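Local coordinates for protein lactoylglutathione lyase (Pseudomonas aeruginosa, PDB 4MTT) that belongs to the glyoxalase/bleomycin resistance/dioxygenase superfamily, small proteins, many of them metal-binding, built from paired beta-alpha-beta-beta-beta modules, at residues Glu14-Phe19 and Asp115-Lys120; Tyr20-Asp25 and Arg90-Arg95; Tyr94-Glu99 and Ala111-Pro116. All coordinates share one frame; numbering follows the deposited sequence.

Interaction 1: residues Glu14-Phe19 and Asp115-Lys120; sequences EAALEF and DPDGYK. With TAM (tris(hydroxyethyl)aminomethane), chain D.
The beta turn between the last two strands of the second four-stranded sheet packs against helix 13-23, where Phe-19 meets both Asp-115 and Pro-116. Asp-115 CA sits 3.7 Å from the centroid of the Phe-19 ring and only 7° off the ring normal, a CH-pi contact over the face, while Asp-115 CB lies 3.6 Å from Phe-19 CE2. The ring reaches that far because CG swings anti to the backbone N (chi1 176°). Next along, Pro-116 CD closes on Phe-19 CB at 3.5 Å, and Pro-116 CG rests 3.6 Å from the carbonyl O of Ala-15.

Residues 115 to 118 form a type I turn that links strands 109-114 and 120-125, and it sets them against the helix of the other half of the chain, the paired-module layout of this superfamily. Inside the turn, Asp-115 OD1 takes the N-H of Tyr-119 at 2.9 Å from above the carboxylate plane, plus a weak bond from Asp-117 N; OD2 bonds to Tyr-20 OH on the same helix as Phe-19. Gly-118 has positive phi, and its carbonyl O accepts a 2.9 Å hydrogen bond from the amine N of TAM; the TAM molecule is also hydrogen-bonded to Gln-68 OE1 and Gly-69 O.

Interaction 2: residues Tyr20-Asp25 and Arg90-Arg95; sequences YTRALD and RALGYR
Leu-92 is the first residue of 90-95 to meet the end of helix 13-23. Two residues earlier, Arg-90 closes the last turn of helix 82-91, its carbonyl O accepting from Gly-93 N at 2.9 Å, while its guanidinium goes off to Glu-99 in a salt bridge. Leu-92 then sends one methyl across: CD1 lies 3.8 Å from Ala-23 CA and 4.1 Å from Arg-22 CB, touching the helix backbone as much as its side chains. Its CG stands anti to the carbonyl carbon (chi1 -70°), which carries the branch over to the helix.

Gly-93 follows with positive phi and completes a Schellman motif, a common helix C-terminal ending. That reversal brings Tyr-94 round to the same partner. Tyr-94 CD2 approaches Ala-23 CB at 3.8 Å, so the alanine methyl is touched by both the ring and, at 4.2 Å from its CB, by Leu-92 CD1. Farther out, the phenol and the Arg-22 side chain cross at about a right angle, with Tyr-94 OH 4.2 Å from Arg-22 NH1 and the guanidinium and ring planes 43° apart. The same tyrosine ring meets Phe-19 edge-to-face, linking it to the preceding helical turn.

No hydrogen bond spans the two segments. The end of helix 13-23 and the chain just after helix 82-91 are joined here by van der Waals packing around the small Ala-23; polar pairing enters only beyond these segments, where Asp-25 forms a salt bridge with Arg-88 of helix 82-91.

Interaction 3: residues Tyr94-Glu99 and Ala111-Pro116; sequences YRVTRE and AFLEDP. With TAM (tris(hydroxyethyl)aminomethane), chain D.
With Thr-97 OG1 placed between its backbone N and carbonyl carbon (chi1 60°), the hydroxyl faces Phe-112, 3.4 Å from Phe-112 CB, and the methyl is directed at Glu-114, Thr-97 CG2 standing 3.6 Å from Glu-114 OE2. Arg-98 CG is anti to its backbone N (chi1 -173°), and the extended chain runs past Phe-112, CB packing on CB at 3.9 Å and Arg-98 CD passing near Phe-112 CD1.

Thr-97 and Arg-98 both lie opposite Phe-112, a classic beta bulge. Phe-112 O accepts two backbone bonds, from Thr-97 N at 2.9 Å and from the more distant Arg-98 N; Phe-112 N answers with a 2.8 Å bond to Arg-98 O, in the carbonyl plane on a lone pair. On the other side of the bulge Glu-114 N bonds to Arg-95 O at 3.0 Å, and a water bridges Arg-95 N and Glu-114 O. Val-96 and Leu-113 form a non-hydrogen-bonded pair between, their side chains meeting through CG2 and CD2 at 3.6 Å.

Arg-95 touches Glu-114 through CD, which lies near OE1. Their charged groups form no salt bridge: Arg-95 NH1 is 4.4 Å from Glu-114 OE1, and that oxygen lies well out of the guanidinium plane with no N-H pointing at it, although the opposite charges would probably still attract. Glu-114 OE2 approaches C6 of TAM.

The hairpin forms one margin of the second sheet: strand 95-99 is outermost within the chain and 109-114 passes its other edge to strand 120-125. Helix 82-91 packs on the Val-96 side through Cys-86, and Tyr-94 and Pro-116 reach helix 13-23.

Overall arrangement
Helix 13-23 carries half of both interaction 1 and interaction 2, and interactions 1 and 3 share Asp-115 and Pro-116 where strand 109-114 runs into the turn. Interaction 2 meets interaction 3 at Tyr-94 and Arg-95. Interactions 1 and 2 are partly buried and hold the helix to the second half of the chain by apolar packing, to which interaction 1 adds a CH-pi contact, without a hydrogen bond across either pair of segments. Interaction 3 lies at the surface and is mainly backbone hydrogen bonding within one sheet. Polar ties knit the three together: Tyr-20 to Asp-115, and Arg-90 to Glu-99. Leu-24 on Leu-113 adds apolar packing between interactions 2 and 3.

Interaction 1: residues Glu14-Phe19 and Asp115-Lys120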
loop_
_atom_site.group_PDB
_atom_site.type_symbol
_atom_site.label_atom_id
_atom_site.label_comp_id
_atom_site.label_asym_id
_atom_site.label_seq_id
_atom_site.Cartn_x
_atom_site.Cartn_y
_atom_site.Cartn_z
ATOM N N GLU A 14 -6.641 0.031 -18.032
ATOM C CA GLU A 14 -7.864 0.791 -18.277
ATOM C C GLU A 14 -8.961 0.369 -17.355
ATOM O O GLU A 14 -9.624 1.236 -16.802
ATOM C CB GLU A 14 -8.300 0.771 -19.763
ATOM C CG GLU A 14 -7.216 1.267 -20.716
ATOM C CD GLU A 14 -6.488 2.506 -20.247
ATOM O OE1 GLU A 14 -7.162 3.514 -19.928
ATOM O OE2 GLU A 14 -5.240 2.458 -20.166
ATOM N N ALA A 15 -9.104 -0.947 -17.119
ATOM C CA ALA A 15 -10.123 -1.485 -16.207
ATOM C C ALA A 15 -9.824 -0.996 -14.759
ATOM O O ALA A 15 -10.730 -0.528 -14.063
ATOM C CB ALA A 15 -10.135 -3.010 -16.277
ATOM N N ALA A 16 -8.541 -1.026 -14.363
ATOM C CA ALA A 16 -8.070 -0.568 -13.048
ATOM C C ALA A 16 -8.369 0.924 -12.883
ATOM O O ALA A 16 -8.954 1.307 -11.867
ATOM C CB ALA A 16 -6.568 -0.838 -12.900
ATOM N N LEU A 17 -8.014 1.761 -13.899
ATOM C CA LEU A 17 -8.272 3.216 -13.852
ATOM C C LEU A 17 -9.761 3.565 -13.777
ATOM O O LEU A 17 -10.149 4.478 -13.028
ATOM C CB LEU A 17 -7.555 3.990 -14.996
ATOM C CG LEU A 17 -6.018 4.054 -14.900
ATOM C CD1 LEU A 17 -5.392 4.702 -16.143
ATOM C CD2 LEU A 17 -5.570 4.805 -13.655
ATOM N N GLU A 18 -10.601 2.805 -14.504
ATOM C CA GLU A 18 -12.049 3.025 -14.453
ATOM C C GLU A 18 -12.540 2.841 -13.009
ATOM O O GLU A 18 -13.322 3.649 -12.528
ATOM C CB GLU A 18 -12.797 2.084 -15.421
ATOM C CG GLU A 18 -12.486 2.343 -16.893
ATOM C CD GLU A 18 -12.964 1.331 -17.926
ATOM O OE1 GLU A 18 -13.724 0.401 -17.567
ATOM O OE2 GLU A 18 -12.575 1.476 -19.108
ATOM N N PHE A 19 -12.024 1.816 -12.297
ATOM C CA PHE A 19 -12.398 1.551 -10.903
ATOM C C PHE A 19 -12.008 2.678 -9.957
ATOM O O PHE A 19 -12.879 3.236 -9.280
ATOM C CB PHE A 19 -11.845 0.195 -10.418
ATOM C CG PHE A 19 -12.118 -0.082 -8.950
ATOM C CD1 PHE A 19 -13.336 -0.627 -8.541
ATOM C CD2 PHE A 19 -11.152 0.186 -7.983
ATOM C CE1 PHE A 19 -13.582 -0.889 -7.186
ATOM C CE2 PHE A 19 -11.400 -0.078 -6.630
ATOM C CZ PHE A 19 -12.621 -0.603 -6.236
ATOM N N ASP A 115 -11.162 -4.456 -6.309
ATOM C CA ASP A 115 -10.922 -3.794 -7.570
ATOM C C ASP A 115 -11.000 -4.859 -8.691
ATOM O O ASP A 115 -11.123 -6.051 -8.357
ATOM C CB ASP A 115 -9.589 -3.008 -7.522
ATOM C CG ASP A 115 -8.288 -3.763 -7.718
ATOM O OD1 ASP A 115 -8.332 -5.015 -7.880
ATOM O OD2 ASP A 115 -7.218 -3.102 -7.732
ATOM N N PRO A 116 -10.893 -4.504 -10.005
ATOM C CA PRO A 116 -11.005 -5.537 -11.057
ATOM C C PRO A 116 -9.997 -6.673 -10.964
ATOM O O PRO A 116 -10.310 -7.781 -11.389
ATOM C CB PRO A 116 -10.824 -4.731 -12.362
ATOM C CG PRO A 116 -11.306 -3.393 -12.027
ATOM C CD PRO A 116 -10.784 -3.165 -10.620
ATOM N N ASP A 117 -8.813 -6.406 -10.385
ATOM C CA ASP A 117 -7.760 -7.407 -10.224
ATOM C C ASP A 117 -7.896 -8.295 -8.993
ATOM O O ASP A 117 -7.099 -9.227 -8.831
ATOM C CB ASP A 117 -6.389 -6.739 -10.227
ATOM C CG ASP A 117 -6.077 -6.227 -11.593
ATOM O OD1 ASP A 117 -5.506 -6.991 -12.386
ATOM O OD2 ASP A 117 -6.485 -5.090 -11.900
ATOM N N GLY A 118 -8.885 -8.010 -8.150
ATOM C CA GLY A 118 -9.097 -8.761 -6.923
ATOM C C GLY A 118 -8.476 -8.125 -5.693
ATOM O O GLY A 118 -8.668 -8.653 -4.598
ATOM N N TYR A 119 -7.782 -6.946 -5.836
ATOM C CA TYR A 119 -7.192 -6.232 -4.684
ATOM C C TYR A 119 -8.267 -5.669 -3.765
ATOM O O TYR A 119 -9.223 -5.066 -4.244
ATOM C CB TYR A 119 -6.236 -5.093 -5.111
ATOM C CG TYR A 119 -5.006 -5.567 -5.846
ATOM C CD1 TYR A 119 -4.016 -6.310 -5.196
ATOM C CD2 TYR A 119 -4.810 -5.249 -7.185
ATOM C CE1 TYR A 119 -2.884 -6.758 -5.878
ATOM C CE2 TYR A 119 -3.696 -5.707 -7.880
ATOM C CZ TYR A 119 -2.726 -6.446 -7.221
ATOM O OH TYR A 119 -1.614 -6.839 -7.916
ATOM N N LYS A 120 -8.096 -5.849 -2.439
ATOM C CA LYS A 120 -9.044 -5.374 -1.426
ATOM C C LYS A 120 -8.890 -3.881 -1.168
ATOM O O LYS A 120 -7.773 -3.368 -0.992
ATOM C CB LYS A 120 -8.826 -6.103 -0.098
ATOM C CG LYS A 120 -9.571 -7.414 0.060
ATOM C CD LYS A 120 -9.696 -7.763 1.552
ATOM C CE LYS A 120 -10.430 -9.058 1.811
ATOM N NZ LYS A 120 -10.470 -9.386 3.265
HETATM C C TAM D . -7.854 -11.289 -2.530
HETATM C C1 TAM D . -7.334 -11.952 -1.238
HETATM C C2 TAM D . -6.728 -10.806 -3.459
HETATM C C3 TAM D . -8.816 -12.251 -3.257
HETATM C C4 TAM D . -6.791 -13.389 -1.311
HETATM C C5 TAM D . -5.495 -10.254 -2.748
HETATM C C6 TAM D . -9.582 -11.725 -4.473
HETATM N N TAM D . -8.598 -10.091 -2.107
HETATM O O4 TAM D . -5.732 -13.534 -2.269
HETATM O O5 TAM D . -4.988 -9.080 -3.384
HETATM O O6 TAM D . -8.826 -11.968 -5.666
#

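Interaction 2: residues Tyr20-Asp25 and Arg90-Arg95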
loop_
_atom_site.group_PDB
_atom_site.type_symbol
_atom_site.label_atom_id
_atom_site.label_comp_id
_atom_site.label_asym_id
_atom_site.label_seq_id
_atom_site.Cartn_x
_atom_site.Cartn_y
_atom_site.Cartn_z
ATOM N N TYR A 20 -10.714 3.034 -9.925
ATOM C CA TYR A 20 -10.224 4.060 -9.022
ATOM C C TYR A 20 -10.795 5.456 -9.234
ATOM O O TYR A 20 -11.077 6.148 -8.247
ATOM C CB TYR A 20 -8.680 4.023 -8.870
ATOM C CG TYR A 20 -8.219 2.740 -8.205
ATOM C CD1 TYR A 20 -8.297 2.582 -6.823
ATOM C CD2 TYR A 20 -7.813 1.645 -8.965
ATOM C CE1 TYR A 20 -7.979 1.373 -6.215
ATOM C CE2 TYR A 20 -7.458 0.441 -8.365
ATOM C CZ TYR A 20 -7.523 0.317 -6.984
ATOM O OH TYR A 20 -7.208 -0.867 -6.372
ATOM N N THR A 21 -11.007 5.853 -10.507
ATOM C CA THR A 21 -11.543 7.181 -10.835
ATOM C C THR A 21 -13.064 7.281 -10.649
ATOM O O THR A 21 -13.513 8.262 -10.079
ATOM C CB THR A 21 -11.040 7.701 -12.216
ATOM O OG1 THR A 21 -11.501 6.840 -13.258
ATOM C CG2 THR A 21 -9.522 7.827 -12.279
ATOM N N ARG A 22 -13.842 6.268 -11.085
ATOM C CA ARG A 22 -15.320 6.275 -10.992
ATOM C C ARG A 22 -15.870 5.797 -9.666
ATOM O O ARG A 22 -16.712 6.472 -9.102
ATOM C CB ARG A 22 -15.972 5.411 -12.091
ATOM C CG ARG A 22 -15.544 5.711 -13.511
ATOM C CD ARG A 22 -16.026 4.608 -14.431
ATOM N NE ARG A 22 -15.485 4.732 -15.783
ATOM C CZ ARG A 22 -15.579 3.801 -16.730
ATOM N NH1 ARG A 22 -16.127 2.619 -16.460
ATOM N NH2 ARG A 22 -15.063 4.016 -17.932
ATOM N N ALA A 23 -15.479 4.594 -9.207
ATOM C CA ALA A 23 -15.999 4.060 -7.945
ATOM C C ALA A 23 -15.394 4.768 -6.740
ATOM O O ALA A 23 -16.071 4.907 -5.730
ATOM C CB ALA A 23 -15.769 2.554 -7.852
ATOM N N LEU A 24 -14.139 5.246 -6.846
ATOM C CA LEU A 24 -13.453 5.877 -5.707
ATOM C C LEU A 24 -13.129 7.358 -5.798
ATOM O O LEU A 24 -12.536 7.893 -4.867
ATOM C CB LEU A 24 -12.248 5.042 -5.252
ATOM C CG LEU A 24 -12.576 3.589 -4.809
ATOM C CD1 LEU A 24 -11.316 2.766 -4.642
ATOM C CD2 LEU A 24 -13.425 3.564 -3.551
ATOM N N ASP A 25 -13.539 8.028 -6.894
ATOM C CA ASP A 25 -13.330 9.469 -7.122
ATOM C C ASP A 25 -11.893 9.912 -7.027
ATOM O O ASP A 25 -11.624 11.037 -6.620
ATOM C CB ASP A 25 -14.271 10.357 -6.249
ATOM C CG ASP A 25 -15.747 10.101 -6.479
ATOM O OD1 ASP A 25 -16.145 9.904 -7.656
ATOM O OD2 ASP A 25 -16.514 10.132 -5.491
ATOM N N ARG A 90 -21.746 -0.717 -6.486
ATOM C CA ARG A 90 -22.673 -1.734 -7.032
ATOM C C ARG A 90 -23.353 -1.264 -8.316
ATOM O O ARG A 90 -23.510 -2.068 -9.224
ATOM C CB ARG A 90 -23.734 -2.157 -6.003
ATOM C CG ARG A 90 -23.224 -3.147 -4.971
ATOM C CD ARG A 90 -24.386 -3.818 -4.251
ATOM N NE ARG A 90 -24.017 -4.336 -2.935
ATOM C CZ ARG A 90 -23.986 -3.601 -1.833
ATOM N NH1 ARG A 90 -24.335 -2.324 -1.870
ATOM N NH2 ARG A 90 -23.621 -4.140 -0.682
ATOM N N ALA A 91 -23.742 0.032 -8.391
ATOM C CA ALA A 91 -24.389 0.638 -9.566
ATOM C C ALA A 91 -23.461 0.621 -10.775
ATOM O O ALA A 91 -23.928 0.498 -11.908
ATOM C CB ALA A 91 -24.819 2.059 -9.257
ATOM N N LEU A 92 -22.141 0.681 -10.531
ATOM C CA LEU A 92 -21.139 0.631 -11.587
ATOM C C LEU A 92 -20.772 -0.819 -11.883
ATOM O O LEU A 92 -19.983 -1.092 -12.790
ATOM C CB LEU A 92 -19.902 1.456 -11.192
ATOM C CG LEU A 92 -20.053 2.979 -11.135
ATOM C CD1 LEU A 92 -19.101 3.578 -10.127
ATOM C CD2 LEU A 92 -19.799 3.617 -12.509
ATOM N N GLY A 93 -21.369 -1.740 -11.127
ATOM C CA GLY A 93 -21.132 -3.171 -11.265
ATOM C C GLY A 93 -19.807 -3.650 -10.698
ATOM O O GLY A 93 -19.245 -4.644 -11.176
ATOM N N TYR A 94 -19.309 -2.961 -9.656
ATOM C CA TYR A 94 -18.086 -3.361 -8.971
ATOM C C TYR A 94 -18.430 -4.197 -7.766
ATOM O O TYR A 94 -19.544 -4.120 -7.264
ATOM C CB TYR A 94 -17.208 -2.165 -8.617
ATOM C CG TYR A 94 -16.592 -1.540 -9.843
ATOM C CD1 TYR A 94 -15.725 -2.266 -10.661
ATOM C CD2 TYR A 94 -16.882 -0.225 -10.201
ATOM C CE1 TYR A 94 -15.159 -1.696 -11.796
ATOM C CE2 TYR A 94 -16.338 0.347 -11.347
ATOM C CZ TYR A 94 -15.472 -0.392 -12.137
ATOM O OH TYR A 94 -14.940 0.179 -13.263
ATOM N N ARG A 95 -17.491 -5.038 -7.339
ATOM C CA ARG A 95 -17.693 -5.986 -6.260
ATOM C C ARG A 95 -17.536 -5.380 -4.875
ATOM O O ARG A 95 -16.451 -4.874 -4.531
ATOM C CB ARG A 95 -16.724 -7.167 -6.458
ATOM C CG ARG A 95 -17.069 -8.444 -5.718
ATOM C CD ARG A 95 -16.135 -9.568 -6.138
ATOM N NE ARG A 95 -16.618 -10.277 -7.327
ATOM C CZ ARG A 95 -16.179 -10.066 -8.566
ATOM N NH1 ARG A 95 -15.228 -9.169 -8.799
ATOM N NH2 ARG A 95 -16.684 -10.756 -9.582
#

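Interaction 3: residues Tyr94-Glu99 and Ala111-Pro116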
loop_
_atom_site.group_PDB
_atom_site.type_symbol
_atom_site.label_atom_id
_atom_site.label_comp_id
_atom_site.label_asym_id
_atom_site.label_seq_id
_atom_site.Cartn_x
_atom_site.Cartn_y
_atom_site.Cartn_z
ATOM N N TYR A 94 -19.309 -2.961 -9.656
ATOM C CA TYR A 94 -18.086 -3.361 -8.971
ATOM C C TYR A 94 -18.430 -4.197 -7.766
ATOM O O TYR A 94 -19.544 -4.120 -7.264
ATOM C CB TYR A 94 -17.208 -2.165 -8.617
ATOM C CG TYR A 94 -16.592 -1.540 -9.843
ATOM C CD1 TYR A 94 -15.725 -2.266 -10.661
ATOM C CD2 TYR A 94 -16.882 -0.225 -10.201
ATOM C CE1 TYR A 94 -15.159 -1.696 -11.796
ATOM C CE2 TYR A 94 -16.338 0.347 -11.347
ATOM C CZ TYR A 94 -15.472 -0.392 -12.137
ATOM O OH TYR A 94 -14.940 0.179 -13.263
ATOM N N ARG A 95 -17.491 -5.038 -7.339
ATOM C CA ARG A 95 -17.693 -5.986 -6.260
ATOM C C ARG A 95 -17.536 -5.380 -4.875
ATOM O O ARG A 95 -16.451 -4.874 -4.531
ATOM C CB ARG A 95 -16.724 -7.167 -6.458
ATOM C CG ARG A 95 -17.069 -8.444 -5.718
ATOM C CD ARG A 95 -16.135 -9.568 -6.138
ATOM N NE ARG A 95 -16.618 -10.277 -7.327
ATOM C CZ ARG A 95 -16.179 -10.066 -8.566
ATOM N NH1 ARG A 95 -15.228 -9.169 -8.799
ATOM N NH2 ARG A 95 -16.684 -10.756 -9.582
ATOM N N VAL A 96 -18.624 -5.463 -4.073
ATOM C CA VAL A 96 -18.654 -5.097 -2.656
ATOM C C VAL A 96 -18.607 -6.485 -1.965
ATOM O O VAL A 96 -19.541 -7.278 -2.121
ATOM C CB VAL A 96 -19.905 -4.257 -2.228
ATOM C CG1 VAL A 96 -19.951 -4.056 -0.713
ATOM C CG2 VAL A 96 -19.941 -2.903 -2.938
ATOM N N THR A 97 -17.486 -6.801 -1.290
ATOM C CA THR A 97 -17.283 -8.090 -0.610
ATOM C C THR A 97 -17.765 -8.051 0.836
ATOM O O THR A 97 -17.941 -9.095 1.454
ATOM C CB THR A 97 -15.823 -8.563 -0.737
ATOM O OG1 THR A 97 -14.961 -7.594 -0.135
ATOM C CG2 THR A 97 -15.407 -8.820 -2.184
ATOM N N ARG A 98 -17.956 -6.847 1.378
ATOM C CA ARG A 98 -18.476 -6.611 2.712
ATOM C C ARG A 98 -19.120 -5.235 2.718
ATOM O O ARG A 98 -18.436 -4.209 2.580
ATOM C CB ARG A 98 -17.397 -6.736 3.818
ATOM C CG ARG A 98 -17.986 -6.651 5.220
ATOM C CD ARG A 98 -16.970 -6.404 6.319
ATOM N NE ARG A 98 -17.607 -6.326 7.644
ATOM C CZ ARG A 98 -18.128 -5.217 8.173
ATOM N NH1 ARG A 98 -18.079 -4.066 7.510
ATOM N NH2 ARG A 98 -18.694 -5.252 9.374
ATOM N N GLU A 99 -20.459 -5.238 2.856
ATOM C CA GLU A 99 -21.313 -4.060 2.933
ATOM C C GLU A 99 -20.988 -3.275 4.185
ATOM O O GLU A 99 -20.597 -3.867 5.193
ATOM C CB GLU A 99 -22.804 -4.501 2.943
ATOM C CG GLU A 99 -23.838 -3.393 3.162
ATOM C CD GLU A 99 -23.753 -2.202 2.219
ATOM O OE1 GLU A 99 -23.302 -2.377 1.064
ATOM O OE2 GLU A 99 -24.152 -1.094 2.637
ATOM N N ALA A 111 -16.286 -0.979 5.293
ATOM C CA ALA A 111 -16.796 -1.719 4.124
ATOM C C ALA A 111 -15.629 -2.215 3.281
ATOM O O ALA A 111 -14.565 -1.601 3.305
ATOM C CB ALA A 111 -17.703 -0.837 3.276
ATOM N N PHE A 112 -15.832 -3.301 2.513
ATOM C CA PHE A 112 -14.803 -3.801 1.624
ATOM C C PHE A 112 -15.217 -3.903 0.193
ATOM O O PHE A 112 -16.245 -4.499 -0.121
ATOM C CB PHE A 112 -14.231 -5.142 2.094
ATOM C CG PHE A 112 -13.184 -4.982 3.165
ATOM C CD1 PHE A 112 -13.546 -4.849 4.500
ATOM C CD2 PHE A 112 -11.832 -4.964 2.837
ATOM C CE1 PHE A 112 -12.575 -4.689 5.492
ATOM C CE2 PHE A 112 -10.856 -4.815 3.832
ATOM C CZ PHE A 112 -11.236 -4.684 5.150
ATOM N N LEU A 113 -14.366 -3.376 -0.690
ATOM C CA LEU A 113 -14.549 -3.522 -2.122
ATOM C C LEU A 113 -13.354 -4.293 -2.616
ATOM O O LEU A 113 -12.327 -4.379 -1.923
ATOM C CB LEU A 113 -14.595 -2.175 -2.874
ATOM C CG LEU A 113 -15.324 -0.983 -2.254
ATOM C CD1 LEU A 113 -15.075 0.286 -3.098
ATOM C CD2 LEU A 113 -16.829 -1.252 -2.127
ATOM N N GLU A 114 -13.492 -4.830 -3.824
ATOM C CA GLU A 114 -12.470 -5.514 -4.568
ATOM C C GLU A 114 -12.391 -4.782 -5.890
ATOM O O GLU A 114 -13.429 -4.501 -6.519
ATOM C CB GLU A 114 -12.851 -6.973 -4.829
ATOM C CG GLU A 114 -12.225 -7.945 -3.853
ATOM C CD GLU A 114 -12.351 -9.410 -4.234
ATOM O OE1 GLU A 114 -12.463 -9.723 -5.443
ATOM O OE2 GLU A 114 -12.301 -10.252 -3.310
ATOM N N ASP A 115 -11.162 -4.456 -6.309
ATOM C CA ASP A 115 -10.922 -3.794 -7.570
ATOM C C ASP A 115 -11.000 -4.859 -8.691
ATOM O O ASP A 115 -11.123 -6.051 -8.357
ATOM C CB ASP A 115 -9.589 -3.008 -7.522
ATOM C CG ASP A 115 -8.288 -3.763 -7.718
ATOM O OD1 ASP A 115 -8.332 -5.015 -7.880
ATOM O OD2 ASP A 115 -7.218 -3.102 -7.732
ATOM N N PRO A 116 -10.893 -4.504 -10.005
ATOM C CA PRO A 116 -11.005 -5.537 -11.057
ATOM C C PRO A 116 -9.997 -6.673 -10.964
ATOM O O PRO A 116 -10.310 -7.781 -11.389
ATOM C CB PRO A 116 -10.824 -4.731 -12.362
ATOM C CG PRO A 116 -11.306 -3.393 -12.027
ATOM C CD PRO A 116 -10.784 -3.165 -10.620
HETATM C C TAM D . -7.854 -11.289 -2.530
HETATM C C1 TAM D . -7.334 -11.952 -1.238
HETATM C C2 TAM D . -6.728 -10.806 -3.459
HETATM C C3 TAM D . -8.816 -12.251 -3.257
HETATM C C4 TAM D . -6.791 -13.389 -1.311
HETATM C C5 TAM D . -5.495 -10.254 -2.748
HETATM C C6 TAM D . -9.582 -11.725 -4.473
HETATM N N TAM D . -8.598 -10.091 -2.107
HETATM O O4 TAM D . -5.732 -13.534 -2.269
HETATM O O5 TAM D . -4.988 -9.080 -3.384
HETATM O O6 TAM D . -8.826 -11.968 -5.666
HETATM O O HOH W 1 -14.960 -5.014 -8.587
#